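Local coordinates for glucose-6-phosphate isomerase like protein (Thermus thermophilus, PDB 1WIW) that probably interconverts sugar phosphates as a glucose-6-phosphate isomerase, with possible mannose-6-phosphate isomerase activity, and is built from SIS-type domains, at residues 66-71 with 112-117; 171-176 with 192-197; 180-185 with 261-266. All blocks are in the same frame, centred on the assembly; numbering follows the deposited sequence.

Interaction 1: 66-71 with 112-117; sequences FLLEGG and YRYLRF
Strand 66-70 and helix 112-117 run nearly antiparallel, at 170°, with their axes 10.9 Å apart at the closest point. The CA atoms of Leu68 and Tyr114 face each other, 7.5 Å apart. The two side chains lie alongside each other, pointing opposite ways, and Leu68 CB comes 3.9 Å from Tyr114 CD2. The ring continues along the strand toward its C-terminal end. There Tyr114 OH meets Gly70 CA at 3.3 Å, a contact with a residue that has no side chain. Further back, Phe66 and Phe117 form an offset edge-to-face pair. The edge of Phe117 is turned toward the face of Phe66, with centroids 5.9 Å apart and planes at 88°. Phe117 CG is anti to its backbone N (chi1 179°), which carries the ring toward the strand, where CE1 makes the contact with Phe66. Glu69 turns away from the helix and pairs with Arg93. With an alanine in place of Tyr114, Leu68 CB would probably lose the ring it packs on and Gly70 CA the hydroxyl it touches, and a gap would be likely to open between strand and helix. Val94 of the next strand also touches Leu68, Tyr114 and Phe117. The arrangement is that of an alpha/beta SIS domain, with a helix packed on one face of a parallel sheet.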
loop_
_atom_site.group_PDB
_atom_site.type_symbol
_atom_site.label_atom_id
_atom_site.label_comp_id
_atom_site.label_asym_id
_atom_site.label_seq_id
_atom_site.Cartn_x
_atom_site.Cartn_y
_atom_site.Cartn_z
ATOM N N PHE B 66 -9.416 21.474 2.515
ATOM C CA PHE B 66 -10.324 20.541 3.163
ATOM C C PHE B 66 -9.517 19.487 3.907
ATOM O O PHE B 66 -8.779 18.708 3.303
ATOM C CB PHE B 66 -11.230 19.877 2.129
ATOM C CG PHE B 66 -12.211 20.817 1.499
ATOM C CD1 PHE B 66 -13.273 21.331 2.236
ATOM C CD2 PHE B 66 -12.068 21.202 0.171
ATOM C CE1 PHE B 66 -14.179 22.221 1.661
ATOM C CE2 PHE B 66 -12.968 22.093 -0.415
ATOM C CZ PHE B 66 -14.024 22.602 0.332
ATOM N N LEU B 67 -9.657 19.483 5.226
ATOM C CA LEU B 67 -8.947 18.537 6.079
ATOM C C LEU B 67 -9.934 17.428 6.429
ATOM O O LEU B 67 -10.789 17.612 7.287
ATOM C CB LEU B 67 -8.481 19.260 7.344
ATOM C CG LEU B 67 -7.147 18.877 7.983
ATOM C CD1 LEU B 67 -6.042 18.914 6.939
ATOM C CD2 LEU B 67 -6.843 19.849 9.123
ATOM N N LEU B 68 -9.822 16.287 5.752
ATOM C CA LEU B 68 -10.733 15.167 5.986
ATOM C C LEU B 68 -10.242 14.295 7.140
ATOM O O LEU B 68 -9.530 13.309 6.933
ATOM C CB LEU B 68 -10.873 14.337 4.702
ATOM C CG LEU B 68 -11.094 15.163 3.427
ATOM C CD1 LEU B 68 -11.364 14.243 2.243
ATOM C CD2 LEU B 68 -12.262 16.117 3.625
ATOM N N GLU B 69 -10.638 14.669 8.353
ATOM C CA GLU B 69 -10.228 13.965 9.563
ATOM C C GLU B 69 -11.050 12.711 9.819
ATOM O O GLU B 69 -11.932 12.697 10.685
ATOM C CB GLU B 69 -10.332 14.910 10.759
ATOM C CG GLU B 69 -9.603 16.220 10.535
ATOM C CD GLU B 69 -9.684 17.161 11.720
ATOM O OE1 GLU B 69 -9.152 18.288 11.609
ATOM O OE2 GLU B 69 -10.271 16.780 12.755
ATOM N N GLY B 70 -10.737 11.658 9.068
ATOM C CA GLY B 70 -11.451 10.399 9.193
ATOM C C GLY B 70 -10.872 9.426 10.202
ATOM O O GLY B 70 -11.173 8.230 10.153
ATOM N N GLY B 71 -10.021 9.928 11.094
ATOM C CA GLY B 71 -9.439 9.089 12.129
ATOM C C GLY B 71 -8.010 8.591 11.984
ATOM O O GLY B 71 -7.408 8.641 10.907
ATOM N N TYR B 112 -17.452 7.128 0.585
ATOM C CA TYR B 112 -18.376 7.661 -0.411
ATOM C C TYR B 112 -18.889 9.027 0.023
ATOM O O TYR B 112 -18.984 9.949 -0.786
ATOM C CB TYR B 112 -19.571 6.721 -0.620
ATOM C CG TYR B 112 -20.755 7.395 -1.316
ATOM C CD1 TYR B 112 -21.738 8.055 -0.580
ATOM C CD2 TYR B 112 -20.849 7.424 -2.711
ATOM C CE1 TYR B 112 -22.793 8.738 -1.217
ATOM C CE2 TYR B 112 -21.893 8.103 -3.357
ATOM C CZ TYR B 112 -22.860 8.758 -2.603
ATOM O OH TYR B 112 -23.879 9.441 -3.233
ATOM N N ARG B 113 -19.225 9.157 1.304
ATOM C CA ARG B 113 -19.752 10.413 1.817
ATOM C C ARG B 113 -18.711 11.539 1.793
ATOM O O ARG B 113 -19.049 12.691 1.510
ATOM C CB ARG B 113 -20.329 10.194 3.222
ATOM C CG ARG B 113 -21.424 9.118 3.230
ATOM C CD ARG B 113 -21.999 8.828 4.620
ATOM N NE ARG B 113 -22.964 7.728 4.565
ATOM C CZ ARG B 113 -22.814 6.565 5.192
ATOM N NH1 ARG B 113 -21.737 6.344 5.935
ATOM N NH2 ARG B 113 -23.727 5.611 5.054
ATOM N N TYR B 114 -17.450 11.222 2.072
ATOM C CA TYR B 114 -16.414 12.256 2.021
ATOM C C TYR B 114 -16.240 12.720 0.573
ATOM O O TYR B 114 -16.164 13.920 0.299
ATOM C CB TYR B 114 -15.063 11.733 2.532
ATOM C CG TYR B 114 -14.908 11.696 4.040
ATOM C CD1 TYR B 114 -15.234 10.556 4.770
ATOM C CD2 TYR B 114 -14.411 12.800 4.734
ATOM C CE1 TYR B 114 -15.068 10.511 6.163
ATOM C CE2 TYR B 114 -14.238 12.772 6.119
ATOM C CZ TYR B 114 -14.568 11.627 6.828
ATOM O OH TYR B 114 -14.397 11.596 8.195
ATOM N N LEU B 115 -16.171 11.762 -0.351
ATOM C CA LEU B 115 -15.996 12.081 -1.769
ATOM C C LEU B 115 -17.147 12.926 -2.302
ATOM O O LEU B 115 -16.928 13.911 -3.012
ATOM C CB LEU B 115 -15.877 10.799 -2.603
ATOM C CG LEU B 115 -15.755 11.028 -4.120
ATOM C CD1 LEU B 115 -14.502 11.832 -4.441
ATOM C CD2 LEU B 115 -15.723 9.701 -4.827
ATOM N N ARG B 116 -18.370 12.533 -1.955
ATOM C CA ARG B 116 -19.562 13.258 -2.383
ATOM C C ARG B 116 -19.471 14.719 -1.943
ATOM O O ARG B 116 -19.770 15.633 -2.712
ATOM C CB ARG B 116 -20.811 12.598 -1.790
ATOM C CG ARG B 116 -22.128 13.345 -2.036
ATOM C CD ARG B 116 -23.314 12.400 -1.847
ATOM N NE ARG B 116 -24.611 13.067 -1.957
ATOM C CZ ARG B 116 -25.196 13.732 -0.963
ATOM N NH1 ARG B 116 -26.381 14.311 -1.148
ATOM N NH2 ARG B 116 -24.598 13.812 0.223
ATOM N N PHE B 117 -19.040 14.936 -0.706
ATOM C CA PHE B 117 -18.908 16.293 -0.192
ATOM C C PHE B 117 -17.881 17.077 -1.001
ATOM O O PHE B 117 -18.147 18.208 -1.410
ATOM C CB PHE B 117 -18.508 16.270 1.286
ATOM C CG PHE B 117 -18.317 17.639 1.883
ATOM C CD1 PHE B 117 -17.055 18.229 1.921
ATOM C CD2 PHE B 117 -19.404 18.348 2.392
ATOM C CE1 PHE B 117 -16.878 19.507 2.463
ATOM C CE2 PHE B 117 -19.239 19.625 2.934
ATOM C CZ PHE B 117 -17.975 20.204 2.970
#

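Interaction 2: 171-176 with 192-197; sequences LFRPLE and LTPPPS
Arg173 NH1 donates to Pro195 O at 2.9 Å in an almost straight bond, with an N-H...O angle of 176°. The contact lies in the SIS-type alpha/beta fold of the C-terminal half. It joins the connection from strand 164-168 into helix 174-185 to the loop that follows this helix. Arg173 NH2 makes the second bond, to Pro196 O, also at 2.9 Å but more bent. Both carbonyl oxygens lie in the guanidinium plane, at its edge. Each nitrogen, in turn, sits above the plane of the carbonyl it meets. One flat group therefore holds two successive carbonyls of a proline run, whose nitrogens have no hydrogen to donate.

The arginine is itself fixed from within its own segment. Its chain bends at chi2 (-58°) and chi3 (-56°), which brings NE back toward the Glu176 carboxylate. NE and Glu176 OE1 form a salt bridge of 2.7 Å. OE1 is met on its syn side, with NE tilted out of the carboxylate plane. The same oxygen accepts from the backbone N of Ser169. Glu176 thus helps to position the guanidinium, and its negative charge probably balances that of the arginine.

Pro195 and Pro196 also pack on the second subunit, on Gln180 and Gln48 of that chain. Ser197 OG bonds to Tyr72 O of that subunit. The same loop thus touches both Arg173 and the dimer partner. Pro194 packs its ring on Phe201 and Phe202 of helix 198-204, while its CG approaches Arg173 NH1 to 3.5 Å. The hydroxyl of Thr193 is buried here without a polar partner in the model: OG1 rests 3.4 Å from Glu176 CB.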
loop_
_atom_site.group_PDB
_atom_site.type_symbol
_atom_site.label_atom_id
_atom_site.label_comp_id
_atom_site.label_asym_id
_atom_site.label_seq_id
_atom_site.Cartn_x
_atom_site.Cartn_y
_atom_site.Cartn_z
ATOM N N LEU B 171 -6.426 0.324 -12.804
ATOM C CA LEU B 171 -7.051 1.598 -13.155
ATOM C C LEU B 171 -6.767 2.677 -12.117
ATOM O O LEU B 171 -6.761 3.865 -12.434
ATOM C CB LEU B 171 -8.566 1.436 -13.340
ATOM C CG LEU B 171 -9.498 1.479 -12.128
ATOM C CD1 LEU B 171 -10.944 1.669 -12.604
ATOM C CD2 LEU B 171 -9.353 0.202 -11.312
ATOM N N PHE B 172 -6.534 2.256 -10.879
ATOM C CA PHE B 172 -6.231 3.175 -9.787
ATOM C C PHE B 172 -5.718 2.318 -8.635
ATOM O O PHE B 172 -6.504 1.696 -7.911
ATOM C CB PHE B 172 -7.489 3.933 -9.366
ATOM C CG PHE B 172 -7.220 5.083 -8.444
ATOM C CD1 PHE B 172 -7.805 5.134 -7.189
ATOM C CD2 PHE B 172 -6.389 6.127 -8.839
ATOM C CE1 PHE B 172 -7.573 6.208 -6.337
ATOM C CE2 PHE B 172 -6.150 7.206 -7.995
ATOM C CZ PHE B 172 -6.746 7.245 -6.738
ATOM N N ARG B 173 -4.397 2.284 -8.474
ATOM C CA ARG B 173 -3.767 1.462 -7.448
ATOM C C ARG B 173 -4.265 1.669 -6.019
ATOM O O ARG B 173 -4.372 0.706 -5.259
ATOM C CB ARG B 173 -2.241 1.625 -7.508
ATOM C CG ARG B 173 -1.610 1.142 -8.822
ATOM C CD ARG B 173 -1.914 -0.330 -9.103
ATOM N NE ARG B 173 -1.496 -1.190 -8.000
ATOM C CZ ARG B 173 -0.244 -1.576 -7.773
ATOM N NH1 ARG B 173 0.028 -2.352 -6.729
ATOM N NH2 ARG B 173 0.731 -1.212 -8.601
ATOM N N PRO B 174 -4.575 2.918 -5.627
ATOM C CA PRO B 174 -5.055 3.113 -4.252
ATOM C C PRO B 174 -6.362 2.382 -3.929
ATOM O O PRO B 174 -6.719 2.237 -2.759
ATOM C CB PRO B 174 -5.187 4.629 -4.146
ATOM C CG PRO B 174 -4.083 5.117 -5.038
ATOM C CD PRO B 174 -4.240 4.213 -6.248
ATOM N N LEU B 175 -7.073 1.916 -4.956
ATOM C CA LEU B 175 -8.324 1.197 -4.725
ATOM C C LEU B 175 -8.063 -0.095 -3.941
ATOM O O LEU B 175 -8.851 -0.467 -3.070
ATOM C CB LEU B 175 -9.020 0.862 -6.051
ATOM C CG LEU B 175 -10.254 -0.057 -5.949
ATOM C CD1 LEU B 175 -11.318 0.582 -5.058
ATOM C CD2 LEU B 175 -10.819 -0.327 -7.345
ATOM N N GLU B 176 -6.955 -0.767 -4.251
ATOM C CA GLU B 176 -6.586 -2.021 -3.581
ATOM C C GLU B 176 -6.576 -1.852 -2.066
ATOM O O GLU B 176 -7.141 -2.666 -1.330
ATOM C CB GLU B 176 -5.198 -2.473 -4.046
ATOM C CG GLU B 176 -5.115 -2.732 -5.537
ATOM C CD GLU B 176 -3.697 -2.675 -6.069
ATOM O OE1 GLU B 176 -3.528 -2.844 -7.289
ATOM O OE2 GLU B 176 -2.758 -2.459 -5.275
ATOM N N LEU B 192 -4.594 -9.108 0.911
ATOM C CA LEU B 192 -3.383 -8.350 0.635
ATOM C C LEU B 192 -3.406 -7.647 -0.700
ATOM O O LEU B 192 -4.260 -7.901 -1.550
ATOM C CB LEU B 192 -2.134 -9.226 0.699
ATOM C CG LEU B 192 -1.841 -10.112 -0.504
ATOM C CD1 LEU B 192 -0.345 -10.418 -0.566
ATOM C CD2 LEU B 192 -2.671 -11.373 -0.408
ATOM N N THR B 193 -2.424 -6.774 -0.860
ATOM C CA THR B 193 -2.246 -5.968 -2.049
ATOM C C THR B 193 -0.819 -6.144 -2.542
ATOM O O THR B 193 0.091 -6.413 -1.755
ATOM C CB THR B 193 -2.467 -4.484 -1.708
ATOM O OG1 THR B 193 -3.860 -4.266 -1.452
ATOM C CG2 THR B 193 -2.003 -3.587 -2.839
ATOM N N PRO B 194 -0.604 -6.023 -3.856
ATOM C CA PRO B 194 0.761 -6.174 -4.361
ATOM C C PRO B 194 1.496 -4.853 -4.165
ATOM O O PRO B 194 0.879 -3.830 -3.875
ATOM C CB PRO B 194 0.549 -6.511 -5.831
ATOM C CG PRO B 194 -0.701 -5.747 -6.164
ATOM C CD PRO B 194 -1.580 -6.004 -4.960
ATOM N N PRO B 195 2.826 -4.862 -4.286
ATOM C CA PRO B 195 3.592 -3.624 -4.119
ATOM C C PRO B 195 3.479 -2.760 -5.381
ATOM O O PRO B 195 2.786 -3.126 -6.331
ATOM C CB PRO B 195 5.014 -4.141 -3.882
ATOM C CG PRO B 195 5.048 -5.387 -4.711
ATOM C CD PRO B 195 3.723 -6.030 -4.371
ATOM N N PRO B 196 4.136 -1.589 -5.397
ATOM C CA PRO B 196 4.081 -0.717 -6.572
ATOM C C PRO B 196 4.367 -1.456 -7.880
ATOM O O PRO B 196 3.634 -1.293 -8.853
ATOM C CB PRO B 196 5.120 0.338 -6.250
ATOM C CG PRO B 196 4.903 0.531 -4.777
ATOM C CD PRO B 196 4.779 -0.893 -4.264
ATOM N N SER B 197 5.438 -2.251 -7.905
ATOM C CA SER B 197 5.785 -3.036 -9.091
ATOM C C SER B 197 4.990 -4.327 -8.964
ATOM O O SER B 197 5.539 -5.377 -8.627
ATOM C CB SER B 197 7.286 -3.361 -9.123
ATOM O OG SER B 197 8.076 -2.189 -9.220
#

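Interaction 3: 180-185 with 261-266; sequences QTLFAR and RMAWTA
Phe183 presents one ring face to Ala266, whose CB stands 4.0 Å from the ring centroid and directly on the ring normal. This CH-pi contact joins two helices of the C-terminal SIS domain. They run almost parallel, crossing at -25° with their axes 8.9 Å apart. The small alanine lets the backbones come near, and the CA atoms of Phe183 and Ala266 are only 5.1 Å apart. Ala266 CB also touches Leu182 O, which it meets from a direction at about a right angle to that of the ring. Thr265 meets the same ring differently. Its CG2 lies at the ring edge, near the plane, 3.7 Å from Phe183 CZ. Leu182 reaches across to the other helix. Its CD1 lies 3.8 Å from Ala263 N and also packs on Ala263 CB. Selenomethionine Met262 adds its CB to both Leu182 and Phe183, while its side chain touches Val219 and Leu221 of strand 216-221. Thr265 divides its two branches by its first torsion (chi1 -61°). CG2 is anti to the backbone N and faces Phe183. OG1 turns back along its own helix and donates to Arg261 O at 2.7 Å, while Thr265 N reaches that oxygen from the opposite face of the carbonyl plane.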
loop_
_atom_site.group_PDB
_atom_site.type_symbol
_atom_site.label_atom_id
_atom_site.label_comp_id
_atom_site.label_asym_id
_atom_site.label_seq_id
_atom_site.Cartn_x
_atom_site.Cartn_y
_atom_site.Cartn_z
ATOM N N GLN B 180 -8.936 -3.583 0.631
ATOM C CA GLN B 180 -8.308 -4.397 1.674
ATOM C C GLN B 180 -8.929 -3.970 3.002
ATOM O O GLN B 180 -9.221 -4.801 3.867
ATOM C CB GLN B 180 -6.796 -4.147 1.711
ATOM C CG GLN B 180 -6.030 -5.013 2.711
ATOM C CD GLN B 180 -4.532 -4.733 2.696
ATOM O OE1 GLN B 180 -3.728 -5.550 3.159
ATOM N NE2 GLN B 180 -4.152 -3.574 2.177
ATOM N N THR B 181 -9.132 -2.662 3.151
ATOM C CA THR B 181 -9.728 -2.101 4.360
ATOM C C THR B 181 -11.183 -2.531 4.531
ATOM O O THR B 181 -11.630 -2.802 5.653
ATOM C CB THR B 181 -9.630 -0.558 4.349
ATOM O OG1 THR B 181 -8.279 -0.172 4.623
ATOM C CG2 THR B 181 -10.550 0.066 5.394
ATOM N N LEU B 182 -11.925 -2.591 3.428
ATOM C CA LEU B 182 -13.325 -3.012 3.491
ATOM C C LEU B 182 -13.430 -4.450 4.002
ATOM O O LEU B 182 -14.296 -4.766 4.813
ATOM C CB LEU B 182 -13.987 -2.918 2.109
ATOM C CG LEU B 182 -14.461 -1.529 1.672
ATOM C CD1 LEU B 182 -14.850 -1.540 0.203
ATOM C CD2 LEU B 182 -15.643 -1.102 2.540
ATOM N N PHE B 183 -12.544 -5.318 3.527
ATOM C CA PHE B 183 -12.568 -6.717 3.943
ATOM C C PHE B 183 -12.145 -6.942 5.388
ATOM O O PHE B 183 -12.553 -7.919 6.021
ATOM C CB PHE B 183 -11.726 -7.560 2.985
ATOM C CG PHE B 183 -12.486 -7.987 1.761
ATOM C CD1 PHE B 183 -13.117 -9.227 1.717
ATOM C CD2 PHE B 183 -12.666 -7.108 0.700
ATOM C CE1 PHE B 183 -13.925 -9.584 0.636
ATOM C CE2 PHE B 183 -13.470 -7.451 -0.387
ATOM C CZ PHE B 183 -14.102 -8.693 -0.417
ATOM N N ALA B 184 -11.335 -6.039 5.918
ATOM C CA ALA B 184 -10.915 -6.174 7.305
ATOM C C ALA B 184 -12.017 -5.621 8.207
ATOM O O ALA B 184 -12.420 -6.268 9.173
ATOM C CB ALA B 184 -9.609 -5.423 7.548
ATOM N N ARG B 185 -12.532 -4.441 7.878
ATOM C CA ARG B 185 -13.549 -3.846 8.734
ATOM C C ARG B 185 -14.931 -4.481 8.673
ATOM O O ARG B 185 -15.610 -4.585 9.695
ATOM C CB ARG B 185 -13.695 -2.342 8.482
ATOM C CG ARG B 185 -14.394 -1.694 9.670
ATOM C CD ARG B 185 -15.206 -0.466 9.351
ATOM N NE ARG B 185 -14.380 0.704 9.122
ATOM C CZ ARG B 185 -14.705 1.927 9.525
ATOM N NH1 ARG B 185 -13.896 2.942 9.266
ATOM N NH2 ARG B 185 -15.828 2.127 10.203
ATOM N N ARG B 261 -19.152 -2.549 -5.029
ATOM C CA ARG B 261 -19.410 -3.980 -5.180
ATOM C C ARG B 261 -18.571 -4.781 -4.181
ATOM O O ARG B 261 -18.990 -5.838 -3.710
ATOM C CB ARG B 261 -19.094 -4.449 -6.603
ATOM C CG ARG B 261 -19.324 -5.945 -6.790
ATOM C CD ARG B 261 -18.968 -6.432 -8.187
ATOM N NE ARG B 261 -19.825 -5.858 -9.217
ATOM C CZ ARG B 261 -19.997 -6.400 -10.421
ATOM N NH1 ARG B 261 -20.792 -5.820 -11.312
ATOM N NH2 ARG B 261 -19.383 -7.534 -10.728
HETATM N N MSE B 262 -17.379 -4.287 -3.864
HETATM C CA MSE B 262 -16.526 -4.979 -2.901
HETATM C C MSE B 262 -17.056 -4.799 -1.476
HETATM O O MSE B 262 -16.876 -5.671 -0.631
HETATM C CB MSE B 262 -15.083 -4.478 -2.996
HETATM C CG MSE B 262 -14.393 -4.880 -4.294
HETATM SE SE MSE B 262 -14.295 -6.822 -4.558
HETATM C CE MSE B 262 -12.430 -6.947 -4.944
ATOM N N ALA B 263 -17.708 -3.672 -1.202
ATOM C CA ALA B 263 -18.266 -3.457 0.134
ATOM C C ALA B 263 -19.349 -4.513 0.333
ATOM O O ALA B 263 -19.427 -5.150 1.381
ATOM C CB ALA B 263 -18.862 -2.057 0.254
ATOM N N TRP B 264 -20.180 -4.696 -0.690
ATOM C CA TRP B 264 -21.235 -5.701 -0.644
ATOM C C TRP B 264 -20.634 -7.102 -0.535
ATOM O O TRP B 264 -21.146 -7.953 0.188
ATOM C CB TRP B 264 -22.102 -5.625 -1.906
ATOM C CG TRP B 264 -23.311 -4.739 -1.769
ATOM C CD1 TRP B 264 -23.534 -3.551 -2.398
ATOM C CD2 TRP B 264 -24.472 -4.992 -0.964
ATOM N NE1 TRP B 264 -24.765 -3.045 -2.040
ATOM C CE2 TRP B 264 -25.360 -3.909 -1.159
ATOM C CE3 TRP B 264 -24.847 -6.029 -0.097
ATOM C CZ2 TRP B 264 -26.605 -3.832 -0.518
ATOM C CZ3 TRP B 264 -26.090 -5.954 0.543
ATOM C CH2 TRP B 264 -26.951 -4.862 0.327
ATOM N N THR B 265 -19.544 -7.339 -1.262
ATOM C CA THR B 265 -18.896 -8.643 -1.242
ATOM C C THR B 265 -18.376 -8.927 0.169
ATOM O O THR B 265 -18.583 -10.014 0.707
ATOM C CB THR B 265 -17.733 -8.689 -2.259
ATOM O OG1 THR B 265 -18.252 -8.465 -3.578
ATOM C CG2 THR B 265 -17.025 -10.039 -2.215
ATOM N N ALA B 266 -17.714 -7.937 0.761
ATOM C CA ALA B 266 -17.180 -8.063 2.112
ATOM C C ALA B 266 -18.323 -8.331 3.091
ATOM O O ALA B 266 -18.164 -9.091 4.043
ATOM C CB ALA B 266 -16.444 -6.786 2.501
#

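In the fold
Interactions 1 and 3 are buried, while interaction 2 is partly buried and includes an exposed proline, Pro196. Interaction 1 lies in the N-terminal SIS-type part of the protein; the other two lie in the C-terminal one. The centre of interaction 1 lies about 21 Å from that of interaction 2 and about 19 Å from that of interaction 3. Interactions 2 and 3 both use helix 174-185 and touch each other near Thr193 and Gln180. They also both reach the second subunit. The chemistry follows the place. Interaction 1 packs a helix on a sheet and interaction 3 a helix on a helix, mainly by apolar and aromatic groups. Interaction 2 ties a loop by charged and carbonyl groups.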